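Local coordinates for protein ecto-NAD+ glycohydrolase (CD38 molecule) (Bos taurus, PDB 3GC6) that belongs to the ADP-ribosyl cyclase family of ecto-enzymes, joining a largely helical half to an alpha/beta half built on a parallel sheet, at residues Cys61-Glu66 and Leu146-Glu151; Arg10-Gly15 and Arg138-Thr143; Ala14-Asp19 and Arg119-Pro124; Arg156-Ala161 and Pro189-Gln194. The protein carries 1 engineered substitution. All coordinates share one frame; numbering follows the deposited sequence. Where two conformers were deposited one is given.

Contact 1. Residues Cys61-Glu66 and Leu146-Glu151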
loop_
_atom_site.group_PDB
_atom_site.type_symbol
_atom_site.label_atom_id
_atom_site.label_comp_id
_atom_site.label_asym_id
_atom_site.label_seq_id
_atom_site.Cartn_x
_atom_site.Cartn_y
_atom_site.Cartn_z
ATOM N N CYS A 61 20.250 -25.191 -8.667
ATOM C CA CYS A 61 19.834 -26.495 -8.123
ATOM C C CYS A 61 20.202 -26.685 -6.661
ATOM O O CYS A 61 20.169 -27.804 -6.158
ATOM C CB CYS A 61 20.379 -27.637 -8.994
ATOM S SG CYS A 61 19.342 -27.838 -10.472
ATOM N N LYS A 62 20.534 -25.597 -5.967
ATOM C CA LYS A 62 20.777 -25.699 -4.537
ATOM C C LYS A 62 19.870 -24.810 -3.717
ATOM O O LYS A 62 20.252 -24.361 -2.639
ATOM C CB LYS A 62 22.227 -25.407 -4.199
ATOM C CG LYS A 62 23.152 -26.503 -4.611
ATOM C CD LYS A 62 24.547 -26.247 -4.013
ATOM C CE LYS A 62 25.550 -27.305 -4.448
ATOM N NZ LYS A 62 25.076 -28.656 -4.078
ATOM N N ALA A 63 18.658 -24.557 -4.203
ATOM C CA ALA A 63 17.727 -23.750 -3.427
ATOM C C ALA A 63 17.396 -24.438 -2.112
ATOM O O ALA A 63 17.199 -25.655 -2.071
ATOM C CB ALA A 63 16.427 -23.497 -4.207
ATOM N N THR A 64 17.329 -23.653 -1.047
ATOM C CA THR A 64 16.798 -24.153 0.231
ATOM C C THR A 64 15.632 -23.280 0.734
ATOM O O THR A 64 15.497 -22.129 0.348
ATOM C CB THR A 64 17.891 -24.170 1.318
ATOM O OG1 THR A 64 18.286 -22.817 1.558
ATOM C CG2 THR A 64 19.123 -25.002 0.876
ATOM N N LYS A 65 14.776 -23.844 1.596
ATOM C CA LYS A 65 13.693 -23.070 2.201
ATOM C C LYS A 65 14.209 -21.786 2.855
ATOM O O LYS A 65 13.581 -20.724 2.744
ATOM C CB LYS A 65 12.979 -23.950 3.244
ATOM C CG LYS A 65 12.322 -25.152 2.585
ATOM C CD LYS A 65 11.258 -25.751 3.466
ATOM C CE LYS A 65 11.859 -26.476 4.625
ATOM N NZ LYS A 65 10.925 -27.553 5.120
ATOM N N GLU A 66 15.369 -21.894 3.503
ATOM C CA GLU A 66 15.938 -20.772 4.257
ATOM C C GLU A 66 16.287 -19.587 3.341
ATOM O O GLU A 66 16.303 -18.438 3.781
ATOM C CB GLU A 66 17.181 -21.216 5.049
ATOM C CG GLU A 66 16.906 -22.259 6.152
ATOM C CD GLU A 66 16.531 -23.646 5.638
ATOM O OE1 GLU A 66 17.100 -24.113 4.617
ATOM O OE2 GLU A 66 15.649 -24.278 6.275
ATOM N N LEU A 146 12.151 -22.175 -8.053
ATOM C CA LEU A 146 10.699 -22.078 -8.292
ATOM C C LEU A 146 9.949 -23.093 -7.423
ATOM O O LEU A 146 9.032 -22.749 -6.678
ATOM C CB LEU A 146 10.397 -22.241 -9.790
ATOM C CG LEU A 146 8.928 -22.383 -10.189
ATOM C CD1 LEU A 146 8.162 -21.201 -9.712
ATOM C CD2 LEU A 146 8.822 -22.539 -11.733
ATOM N N SER A 147 10.374 -24.354 -7.477
ATOM C CA SER A 147 9.738 -25.412 -6.689
ATOM C C SER A 147 9.855 -25.157 -5.186
ATOM O O SER A 147 8.866 -25.296 -4.432
ATOM C CB SER A 147 10.386 -26.772 -7.041
ATOM O OG SER A 147 10.157 -27.082 -8.404
ATOM N N VAL A 148 11.059 -24.774 -4.738
ATOM C CA VAL A 148 11.279 -24.525 -3.321
ATOM C C VAL A 148 10.437 -23.339 -2.810
ATOM O O VAL A 148 9.890 -23.369 -1.699
ATOM C CB VAL A 148 12.779 -24.400 -3.000
ATOM C CG1 VAL A 148 12.967 -23.909 -1.585
ATOM C CG2 VAL A 148 13.420 -25.769 -3.218
ATOM N N PHE A 149 10.276 -22.302 -3.627
ATOM C CA PHE A 149 9.415 -21.173 -3.248
ATOM C C PHE A 149 8.009 -21.690 -2.912
ATOM O O PHE A 149 7.433 -21.374 -1.857
ATOM C CB PHE A 149 9.308 -20.180 -4.407
ATOM C CG PHE A 149 8.267 -19.128 -4.188
ATOM C CD1 PHE A 149 8.547 -17.985 -3.426
ATOM C CD2 PHE A 149 7.002 -19.286 -4.727
ATOM C CE1 PHE A 149 7.532 -16.976 -3.224
ATOM C CE2 PHE A 149 6.006 -18.308 -4.525
ATOM C CZ PHE A 149 6.285 -17.165 -3.786
ATOM N N TRP A 150 7.428 -22.471 -3.821
ATOM C CA TRP A 150 6.028 -22.881 -3.587
ATOM C C TRP A 150 5.952 -23.850 -2.399
ATOM O O TRP A 150 4.943 -23.890 -1.697
ATOM C CB TRP A 150 5.432 -23.474 -4.866
ATOM C CG TRP A 150 5.164 -22.406 -5.866
ATOM C CD1 TRP A 150 5.842 -22.189 -7.033
ATOM C CD2 TRP A 150 4.144 -21.397 -5.804
ATOM N NE1 TRP A 150 5.320 -21.092 -7.704
ATOM C CE2 TRP A 150 4.275 -20.584 -6.950
ATOM C CE3 TRP A 150 3.155 -21.072 -4.865
ATOM C CZ2 TRP A 150 3.409 -19.490 -7.200
ATOM C CZ3 TRP A 150 2.321 -19.991 -5.099
ATOM C CH2 TRP A 150 2.444 -19.203 -6.257
ATOM N N GLU A 151 7.007 -24.637 -2.200
ATOM C CA GLU A 151 7.039 -25.567 -1.067
ATOM C C GLU A 151 7.051 -24.768 0.237
ATOM O O GLU A 151 6.244 -25.042 1.147
ATOM C CB GLU A 151 8.256 -26.505 -1.217
ATOM C CG GLU A 151 8.855 -27.155 -0.003
ATOM C CD GLU A 151 10.296 -27.610 -0.340
ATOM O OE1 GLU A 151 10.477 -28.250 -1.404
ATOM O OE2 GLU A 151 11.245 -27.286 0.398
#
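The flat peptide group linking T64 to K65 takes V148 on one of its faces: V148 CG1 stands over the plane, 3.6 Å from T64 C and 3.7 Å from K65 N. V148 holds CG1 opposite its backbone N (chi1 170°), which directs this methyl at the peptide while its other branch, CG2, meets the methyl of A63 (CB to CG2 3.9 Å). Within the helix, on residues that do not meet the loop, F149 CE2 lies over the centre of one face of the W150 indole.

One helical turn beyond V148, the extended side chain of E151 crosses that of K65 at about a right angle. Its OE2 touches the K65 chain 3.2 Å from CG, an approach to aliphatic carbon. The ammonium stays apart, NZ lying 4.7 Å from OE2; the lysine bends at chi3 and forms its salt bridge with E155, further along the helix. Any attraction between K65 and E151 is probably a long-range one, with no direct ion pair. The C61–C141 disulfide ties C61, within the loop, to the loop before helix 145-159. Such apolar packing of an interhelical loop against helix 145-159 belongs to the helical half of the ADP-ribosyl cyclase fold.

Contact 2. Residues Arg10-Gly15 and Arg138-Thr143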
loop_
_atom_site.group_PDB
_atom_site.type_symbol
_atom_site.label_atom_id
_atom_site.label_comp_id
_atom_site.label_asym_id
_atom_site.label_seq_id
_atom_site.Cartn_x
_atom_site.Cartn_y
_atom_site.Cartn_z
ATOM N N ARG A 10 21.070 -25.179 -20.757
ATOM C CA ARG A 10 21.323 -26.552 -20.334
ATOM C C ARG A 10 20.171 -27.235 -19.599
ATOM O O ARG A 10 20.160 -28.472 -19.467
ATOM C CB ARG A 10 22.583 -26.613 -19.470
ATOM C CG ARG A 10 22.460 -25.946 -18.111
ATOM C CD ARG A 10 23.823 -25.830 -17.431
ATOM N NE ARG A 10 23.770 -25.192 -16.111
ATOM C CZ ARG A 10 23.787 -23.870 -15.908
ATOM N NH1 ARG A 10 23.844 -23.023 -16.932
ATOM N NH2 ARG A 10 23.758 -23.387 -14.678
ATOM N N TRP A 11 19.226 -26.447 -19.093
ATOM C CA TRP A 11 18.148 -27.022 -18.321
ATOM C C TRP A 11 17.004 -27.536 -19.190
ATOM O O TRP A 11 16.856 -27.141 -20.345
ATOM C CB TRP A 11 17.607 -25.970 -17.344
ATOM C CG TRP A 11 18.659 -25.383 -16.455
ATOM C CD1 TRP A 11 19.066 -24.066 -16.412
ATOM C CD2 TRP A 11 19.428 -26.073 -15.457
ATOM N NE1 TRP A 11 20.031 -23.898 -15.436
ATOM C CE2 TRP A 11 20.287 -25.118 -14.857
ATOM C CE3 TRP A 11 19.468 -27.398 -15.008
ATOM C CZ2 TRP A 11 21.180 -25.452 -13.824
ATOM C CZ3 TRP A 11 20.363 -27.734 -14.000
ATOM C CH2 TRP A 11 21.206 -26.760 -13.416
ATOM N N HIS A 12 16.167 -28.387 -18.601
ATOM C CA HIS A 12 15.025 -28.977 -19.315
ATOM C C HIS A 12 13.710 -28.199 -19.158
ATOM O O HIS A 12 12.723 -28.471 -19.859
ATOM C CB HIS A 12 14.804 -30.418 -18.851
ATOM C CG HIS A 12 15.915 -31.345 -19.228
ATOM N ND1 HIS A 12 17.076 -31.454 -18.495
ATOM C CD2 HIS A 12 16.048 -32.194 -20.277
ATOM C CE1 HIS A 12 17.880 -32.333 -19.072
ATOM N NE2 HIS A 12 17.278 -32.798 -20.155
ATOM N N GLY A 13 13.676 -27.236 -18.239
ATOM C CA GLY A 13 12.466 -26.464 -18.058
ATOM C C GLY A 13 12.485 -25.140 -18.807
ATOM O O GLY A 13 13.528 -24.665 -19.256
ATOM N N ALA A 14 11.317 -24.543 -18.971
ATOM C CA ALA A 14 11.235 -23.272 -19.646
ATOM C C ALA A 14 12.002 -22.168 -18.881
ATOM O O ALA A 14 12.123 -22.186 -17.644
ATOM C CB ALA A 14 9.764 -22.871 -19.813
ATOM N N GLY A 15 12.532 -21.219 -19.634
ATOM C CA GLY A 15 13.248 -20.116 -19.049
ATOM C C GLY A 15 12.416 -19.161 -18.218
ATOM O O GLY A 15 11.187 -19.213 -18.219
ATOM N N ARG A 138 11.586 -32.622 -12.253
ATOM C CA ARG A 138 11.748 -34.070 -12.457
ATOM C C ARG A 138 13.057 -34.413 -13.160
ATOM O O ARG A 138 13.745 -35.350 -12.764
ATOM C CB ARG A 138 10.552 -34.644 -13.221
ATOM C CG ARG A 138 10.429 -36.181 -13.184
ATOM C CD ARG A 138 9.087 -36.655 -13.787
ATOM N NE ARG A 138 8.938 -38.111 -13.672
ATOM C CZ ARG A 138 7.948 -38.826 -14.208
ATOM N NH1 ARG A 138 6.987 -38.232 -14.911
ATOM N NH2 ARG A 138 7.918 -40.147 -14.037
ATOM N N LYS A 139 13.395 -33.670 -14.206
ATOM C CA LYS A 139 14.569 -33.991 -15.028
ATOM C C LYS A 139 15.878 -33.378 -14.537
ATOM O O LYS A 139 16.961 -33.894 -14.849
ATOM C CB LYS A 139 14.339 -33.536 -16.476
ATOM C CG LYS A 139 13.181 -34.272 -17.205
ATOM C CD LYS A 139 13.154 -33.871 -18.690
ATOM C CE LYS A 139 11.893 -34.375 -19.417
ATOM N NZ LYS A 139 10.757 -33.434 -19.226
ATOM N N ASP A 140 15.802 -32.277 -13.791
ATOM C CA ASP A 140 17.039 -31.606 -13.380
ATOM C C ASP A 140 17.288 -31.682 -11.888
ATOM O O ASP A 140 18.259 -32.260 -11.462
ATOM C CB ASP A 140 17.073 -30.149 -13.845
ATOM C CG ASP A 140 17.040 -30.012 -15.353
ATOM O OD1 ASP A 140 17.843 -30.701 -16.047
ATOM O OD2 ASP A 140 16.185 -29.247 -15.844
ATOM N N CYS A 141 16.409 -31.080 -11.093
ATOM C CA CYS A 141 16.597 -31.068 -9.645
ATOM C C CYS A 141 15.323 -30.624 -8.979
ATOM O O CYS A 141 14.681 -29.698 -9.444
ATOM C CB CYS A 141 17.750 -30.132 -9.241
ATOM S SG CYS A 141 17.500 -28.410 -9.700
ATOM N N ARG A 142 14.963 -31.292 -7.885
ATOM C CA ARG A 142 13.833 -30.838 -7.075
ATOM C C ARG A 142 14.125 -29.536 -6.315
ATOM O O ARG A 142 13.203 -28.747 -6.045
ATOM C CB ARG A 142 13.409 -31.959 -6.112
ATOM C CG ARG A 142 12.856 -33.138 -6.860
ATOM C CD ARG A 142 12.422 -34.283 -5.946
ATOM N NE ARG A 142 12.142 -35.476 -6.748
ATOM C CZ ARG A 142 11.326 -36.458 -6.373
ATOM N NH1 ARG A 142 10.695 -36.393 -5.204
ATOM N NH2 ARG A 142 11.121 -37.496 -7.180
ATOM N N THR A 143 15.409 -29.319 -6.003
ATOM C CA THR A 143 15.847 -28.225 -5.158
ATOM C C THR A 143 16.165 -27.001 -6.021
ATOM O O THR A 143 17.265 -26.429 -5.937
ATOM C CB THR A 143 17.101 -28.623 -4.323
ATOM O OG1 THR A 143 18.073 -29.201 -5.183
ATOM C CG2 THR A 143 16.703 -29.657 -3.243
#
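A histidine–carboxylate pair, H12 with D140, ties the N-terminal segment to the loop that runs from strand 133-134 to helix 145-159. Both carboxylate oxygens take part. The backbone N of H12 donates to OD2 of D140 at 2.9 Å, with an angle of 166° at the hydrogen, OD2 accepting through its syn lone pair. The ring nitrogen ND1 of H12 donates to OD1 of D140 at 2.7 Å; this bond also comes from the syn side but lies somewhat out of the carboxylate plane, while OD1 stays close to the plane of the imidazole. One residue can supply both donors because H12 CG sits beside its own backbone N (chi1 -67°), turning ND1 to the same carboxylate.

The pair lies next to the small antiparallel sheet formed by strands 13-14 and 133-134, and D136 N gives D140 OD2 a second bond. Further along the loop, C141 is bound to C61 by a disulfide.

Two neighbours flank the pair. K139 CB lies over one face of the H12 ring, a CH-pi contact 4.2 Å from its centroid, and K139 CD approaches H12 CD2 at 3.7 Å. W11 brings its ring edge to the aspartate, CE3 lying 3.6 Å from D140 CG with the indole and carboxylate planes 73° apart. The carboxylate would probably favour a protonated imidazole, an effect K139 NZ, 6.6 Å from H12 NE2, may partly offset.

Contact 3. Residues Ala14-Asp19 and Arg119-Pro124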
loop_
_atom_site.group_PDB
_atom_site.type_symbol
_atom_site.label_atom_id
_atom_site.label_comp_id
_atom_site.label_asym_id
_atom_site.label_seq_id
_atom_site.Cartn_x
_atom_site.Cartn_y
_atom_site.Cartn_z
ATOM N N ALA A 14 11.317 -24.543 -18.971
ATOM C CA ALA A 14 11.235 -23.272 -19.646
ATOM C C ALA A 14 12.002 -22.168 -18.881
ATOM O O ALA A 14 12.123 -22.186 -17.644
ATOM C CB ALA A 14 9.764 -22.871 -19.813
ATOM N N GLY A 15 12.532 -21.219 -19.634
ATOM C CA GLY A 15 13.248 -20.116 -19.049
ATOM C C GLY A 15 12.416 -19.161 -18.218
ATOM O O GLY A 15 11.187 -19.213 -18.219
ATOM N N SER A 16 13.112 -18.298 -17.482
ATOM C CA SER A 16 12.446 -17.293 -16.660
ATOM C C SER A 16 11.493 -16.432 -17.467
ATOM O O SER A 16 11.739 -16.114 -18.649
ATOM C CB SER A 16 13.462 -16.366 -15.985
ATOM O OG SER A 16 14.351 -17.089 -15.151
ATOM N N THR A 17 10.399 -16.042 -16.833
ATOM C CA THR A 17 9.459 -15.098 -17.439
ATOM C C THR A 17 10.196 -13.807 -17.793
ATOM O O THR A 17 10.901 -13.243 -16.962
ATOM C CB THR A 17 8.353 -14.771 -16.453
ATOM O OG1 THR A 17 7.710 -15.993 -16.058
ATOM C CG2 THR A 17 7.306 -13.859 -17.129
ATOM N N ALA A 18 10.029 -13.326 -19.030
ATOM C CA ALA A 18 10.675 -12.085 -19.425
ATOM C C ALA A 18 10.156 -10.931 -18.566
ATOM O O ALA A 18 8.964 -10.891 -18.230
ATOM C CB ALA A 18 10.423 -11.792 -20.927
ATOM N N ASP A 19 11.036 -9.992 -18.211
ATOM C CA ASP A 19 10.650 -8.809 -17.423
ATOM C C ASP A 19 10.022 -9.152 -16.080
ATOM O O ASP A 19 9.127 -8.458 -15.592
ATOM C CB ASP A 19 9.751 -7.910 -18.249
ATOM C CG ASP A 19 10.556 -7.227 -19.343
ATOM O OD1 ASP A 19 11.403 -6.392 -18.995
ATOM O OD2 ASP A 19 10.403 -7.585 -20.498
ATOM N N ARG A 119 7.879 -17.968 -13.938
ATOM C CA ARG A 119 9.049 -18.837 -13.877
ATOM C C ARG A 119 10.249 -17.969 -13.543
ATOM O O ARG A 119 10.324 -16.817 -13.964
ATOM C CB ARG A 119 9.270 -19.507 -15.239
ATOM C CG ARG A 119 8.080 -20.317 -15.731
ATOM C CD ARG A 119 7.792 -21.443 -14.765
ATOM N NE ARG A 119 6.696 -22.313 -15.178
ATOM C CZ ARG A 119 6.838 -23.362 -15.979
ATOM N NH1 ARG A 119 8.037 -23.671 -16.465
ATOM N NH2 ARG A 119 5.782 -24.105 -16.293
ATOM N N TRP A 120 11.191 -18.516 -12.777
ATOM C CA TRP A 120 12.414 -17.790 -12.555
ATOM C C TRP A 120 13.526 -18.691 -12.110
ATOM O O TRP A 120 13.309 -19.742 -11.490
ATOM C CB TRP A 120 12.206 -16.690 -11.516
ATOM C CG TRP A 120 11.823 -17.208 -10.108
ATOM C CD1 TRP A 120 12.662 -17.484 -9.079
ATOM C CD2 TRP A 120 10.496 -17.495 -9.633
ATOM N NE1 TRP A 120 11.955 -17.916 -7.963
ATOM C CE2 TRP A 120 10.618 -17.932 -8.286
ATOM C CE3 TRP A 120 9.225 -17.436 -10.211
ATOM C CZ2 TRP A 120 9.522 -18.287 -7.516
ATOM C CZ3 TRP A 120 8.129 -17.775 -9.438
ATOM C CH2 TRP A 120 8.285 -18.188 -8.104
ATOM N N CYS A 121 14.723 -18.272 -12.476
ATOM C CA CYS A 121 15.956 -18.895 -11.988
ATOM C C CYS A 121 17.105 -17.953 -12.333
ATOM O O CYS A 121 16.958 -17.083 -13.210
ATOM C CB CYS A 121 16.160 -20.299 -12.592
ATOM S SG CYS A 121 16.485 -20.352 -14.417
ATOM N N GLY A 122 18.231 -18.136 -11.650
ATOM C CA GLY A 122 19.425 -17.348 -11.921
ATOM C C GLY A 122 20.558 -18.208 -12.443
ATOM O O GLY A 122 20.371 -19.371 -12.803
ATOM N N GLU A 123 21.756 -17.629 -12.443
ATOM C CA GLU A 123 22.922 -18.284 -13.023
ATOM C C GLU A 123 24.107 -17.802 -12.178
ATOM O O GLU A 123 24.217 -16.619 -11.919
ATOM C CB GLU A 123 23.053 -17.831 -14.482
ATOM C CG GLU A 123 24.394 -18.161 -15.140
ATOM C CD GLU A 123 24.519 -19.592 -15.602
ATOM O OE1 GLU A 123 23.641 -20.445 -15.318
ATOM O OE2 GLU A 123 25.537 -19.878 -16.268
ATOM N N PRO A 124 24.972 -18.713 -11.728
ATOM C CA PRO A 124 26.104 -18.254 -10.899
ATOM C C PRO A 124 26.975 -17.267 -11.689
ATOM O O PRO A 124 27.187 -17.442 -12.885
ATOM C CB PRO A 124 26.858 -19.542 -10.582
ATOM C CG PRO A 124 25.778 -20.612 -10.630
ATOM C CD PRO A 124 24.869 -20.177 -11.777
HETATM O O HOH W 1 10.733 -23.141 -15.671
HETATM O O HOH W 2 9.031 -25.893 -18.220
#
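S16 and T17 hold their hydroxyls in the same way, each oxygen anti to the carbonyl carbon and beside the backbone N (chi1 -60° and -57°), which brings both to the backbone of 119-124. At T17 the exchange is double: R119 N donates to T17 OG1 at 2.9 Å, and T17 N donates to R119 O at 3.0 Å. The second bond is fairly straight, 163° at the hydrogen. S16 OG accepts from C121 N at 2.9 Å along a more bent path, and S16 CA makes a CA-H...O contact with R119 O.

Next to these bonds, R119 CB lies 3.6 Å from G15 O. The chain then bends at chi2, and in the conformer described, one of two deposited, the guanidinium approaches A14, where two waters connect NH1 to the A14 backbone; these bridges are correspondingly less certain.

W120 points from the other side of its segment into an aromatic cluster with F20, F51, F55 and F149. The C121–C134 disulfide ties 119-124 to strand 133-134. Since the buried S16 OG is also bonded to N130 O, this hydroxyl both accepts and donates, and two small side chains supply hydrogen-bond partners to a segment that is not part of any regular sheet.

Contact 4. Residues Arg156-Ala161 and Pro189-Gln194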
loop_
_atom_site.group_PDB
_atom_site.type_symbol
_atom_site.label_atom_id
_atom_site.label_comp_id
_atom_site.label_asym_id
_atom_site.label_seq_id
_atom_site.Cartn_x
_atom_site.Cartn_y
_atom_site.Cartn_z
ATOM N N ARG A 156 4.219 -22.471 5.140
ATOM C CA ARG A 156 3.905 -21.373 6.043
ATOM C C ARG A 156 2.394 -21.102 6.010
ATOM O O ARG A 156 1.772 -20.864 7.045
ATOM C CB ARG A 156 4.723 -20.143 5.702
ATOM C CG ARG A 156 6.235 -20.356 5.907
ATOM C CD ARG A 156 6.573 -20.426 7.402
ATOM N NE ARG A 156 6.300 -19.147 8.056
ATOM C CZ ARG A 156 7.211 -18.182 8.216
ATOM N NH1 ARG A 156 8.447 -18.366 7.768
ATOM N NH2 ARG A 156 6.884 -17.038 8.809
ATOM N N PHE A 157 1.791 -21.224 4.818
ATOM C CA PHE A 157 0.338 -21.039 4.618
ATOM C C PHE A 157 -0.416 -22.095 5.454
ATOM O O PHE A 157 -1.366 -21.761 6.170
ATOM C CB PHE A 157 0.100 -21.228 3.115
ATOM C CG PHE A 157 -1.340 -21.088 2.645
ATOM C CD1 PHE A 157 -1.958 -19.835 2.573
ATOM C CD2 PHE A 157 -2.003 -22.191 2.098
ATOM C CE1 PHE A 157 -3.270 -19.710 2.043
ATOM C CE2 PHE A 157 -3.306 -22.071 1.576
ATOM C CZ PHE A 157 -3.935 -20.837 1.559
ATOM N N ALA A 158 0.052 -23.346 5.439
ATOM C CA ALA A 158 -0.635 -24.418 6.174
ATOM C C ALA A 158 -0.440 -24.244 7.682
ATOM O O ALA A 158 -1.387 -24.439 8.469
ATOM C CB ALA A 158 -0.132 -25.797 5.723
ATOM N N GLU A 159 0.779 -23.890 8.078
ATOM C CA GLU A 159 1.077 -23.744 9.501
ATOM C C GLU A 159 0.291 -22.627 10.174
ATOM O O GLU A 159 0.046 -22.685 11.394
ATOM C CB GLU A 159 2.559 -23.514 9.727
ATOM C CG GLU A 159 3.392 -24.715 9.445
ATOM C CD GLU A 159 4.902 -24.382 9.337
ATOM O OE1 GLU A 159 5.284 -23.199 9.463
ATOM O OE2 GLU A 159 5.682 -25.326 9.102
ATOM N N SER A 160 -0.072 -21.604 9.419
ATOM C CA SER A 160 -0.740 -20.449 10.023
ATOM C C SER A 160 -2.270 -20.524 9.933
ATOM O O SER A 160 -2.951 -19.639 10.455
ATOM C CB SER A 160 -0.244 -19.158 9.345
ATOM O OG SER A 160 -0.559 -19.183 7.984
ATOM N N ALA A 161 -2.808 -21.564 9.306
ATOM C CA ALA A 161 -4.266 -21.713 9.154
ATOM C C ALA A 161 -4.978 -21.689 10.494
ATOM O O ALA A 161 -4.443 -22.172 11.510
ATOM C CB ALA A 161 -4.600 -23.025 8.463
ATOM N N PRO A 189 0.159 -32.167 5.590
ATOM C CA PRO A 189 0.955 -32.648 6.734
ATOM C C PRO A 189 1.428 -31.529 7.656
ATOM O O PRO A 189 1.867 -31.824 8.777
ATOM C CB PRO A 189 2.176 -33.311 6.059
ATOM C CG PRO A 189 1.618 -33.760 4.727
ATOM C CD PRO A 189 0.698 -32.663 4.298
ATOM N N ASN A 190 1.337 -30.282 7.182
ATOM C CA ASN A 190 1.816 -29.148 7.960
ATOM C C ASN A 190 0.686 -28.261 8.491
ATOM O O ASN A 190 0.963 -27.201 9.051
ATOM C CB ASN A 190 2.827 -28.334 7.166
ATOM C CG ASN A 190 4.132 -29.054 7.029
ATOM O OD1 ASN A 190 4.567 -29.410 5.915
ATOM N ND2 ASN A 190 4.762 -29.311 8.169
ATOM N N LEU A 191 -0.549 -28.720 8.332
ATOM C CA LEU A 191 -1.699 -27.954 8.855
ATOM C C LEU A 191 -1.563 -27.743 10.355
ATOM O O LEU A 191 -1.201 -28.657 11.094
ATOM C CB LEU A 191 -3.018 -28.692 8.593
ATOM C CG LEU A 191 -3.575 -28.496 7.202
ATOM C CD1 LEU A 191 -4.732 -29.507 6.993
ATOM C CD2 LEU A 191 -4.050 -27.025 6.982
ATOM N N ARG A 192 -1.895 -26.540 10.816
ATOM C CA ARG A 192 -1.893 -26.254 12.251
ATOM C C ARG A 192 -2.809 -27.247 12.956
ATOM O O ARG A 192 -3.954 -27.460 12.527
ATOM C CB ARG A 192 -2.397 -24.831 12.526
ATOM C CG ARG A 192 -2.256 -24.465 13.997
ATOM C CD ARG A 192 -3.110 -23.248 14.345
ATOM N NE ARG A 192 -2.775 -22.039 13.611
ATOM C CZ ARG A 192 -1.925 -21.097 14.065
ATOM N NH1 ARG A 192 -1.257 -21.270 15.196
ATOM N NH2 ARG A 192 -1.705 -19.998 13.353
ATOM N N PRO A 193 -2.300 -27.880 14.029
ATOM C CA PRO A 193 -3.204 -28.834 14.688
ATOM C C PRO A 193 -4.507 -28.180 15.162
ATOM O O PRO A 193 -4.532 -26.995 15.518
ATOM C CB PRO A 193 -2.376 -29.355 15.866
ATOM C CG PRO A 193 -0.969 -29.209 15.381
ATOM C CD PRO A 193 -0.959 -27.878 14.623
ATOM N N GLN A 194 -5.568 -28.988 15.195
ATOM C CA GLN A 194 -6.874 -28.588 15.755
ATOM C C GLN A 194 -7.674 -27.563 14.950
ATOM O O GLN A 194 -8.727 -27.109 15.404
ATOM C CB GLN A 194 -6.736 -28.132 17.211
ATOM C CG GLN A 194 -6.263 -29.268 18.087
ATOM C CD GLN A 194 -6.151 -28.900 19.561
ATOM O OE1 GLN A 194 -7.038 -28.253 20.105
ATOM N NE2 GLN A 194 -5.080 -29.315 20.198
#
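R192 wraps round the end of helix 145-159 and bonds to the carbonyls of A158, S160 and A161, where the chain leaves the helix, while E159 and A158 form the surface it and its neighbours pack on. Its backbone N donates to A158 O at 3.2 Å. The side chain leaves with CG anti to the backbone N (chi1 -174°) and bends at chi3, so that the guanidinium comes back beside residues 159 to 161. NE donates to A161 O at 2.7 Å and NH2 to S160 O at 3.2 Å, the latter nearly straight at the hydrogen (173°), although NH2 comes to S160 O from the side, above the carbonyl plane. Both acceptors lie close to the guanidinium plane, at its edge; E159 O instead sits over one face, offset toward the rim, and R192 CB touches the same E159 O at 3.4 Å.

Segment 156-161 leads into strand 164-170, the first strand of a beta-alpha-beta unit, and 189-194 is the link from its helix 182-187 to the neighbouring parallel strand 196-203. A158 O, at the end of helix 145-159, takes a weak bond from A161 N as well as the one from R192; S160 O and A161 O follow the last helical turn. The positive charge of R192 would probably be favourable beside these carbonyls.

On the N190 side, E159 CG rests 3.5 Å from N190 O. A158 points its methyl at N190, CB lying 3.8 Å from N190 C. L191 adds the apolar part: its CD2 reaches both A158 CB and A161 CB, each at 4.3 Å. Beyond the contact, L191 O is bonded to R228.

Contact 2 lies at the surface, whereas contacts 1, 3 and 4 are partly buried. Contacts 1 to 3 cluster on one side of the chain and touch one another: the C61–C141 disulfide joins 1 to 2, L146 and F149 pack on R119 and W120 between 1 and 3, and 2 and 3 share A14 and G15 and are bridged by the R10–E123 salt bridge. Contact 4 stands apart, its centre about 29 Å from that of contact 2, though it uses the same helix, 145-159, as contact 1. That helix packs chiefly by apolar groups in contact 1 but offers backbone carbonyls at and just beyond its end in contact 4; contact 2 relies on a carboxylate, contact 3 on hydroxyls.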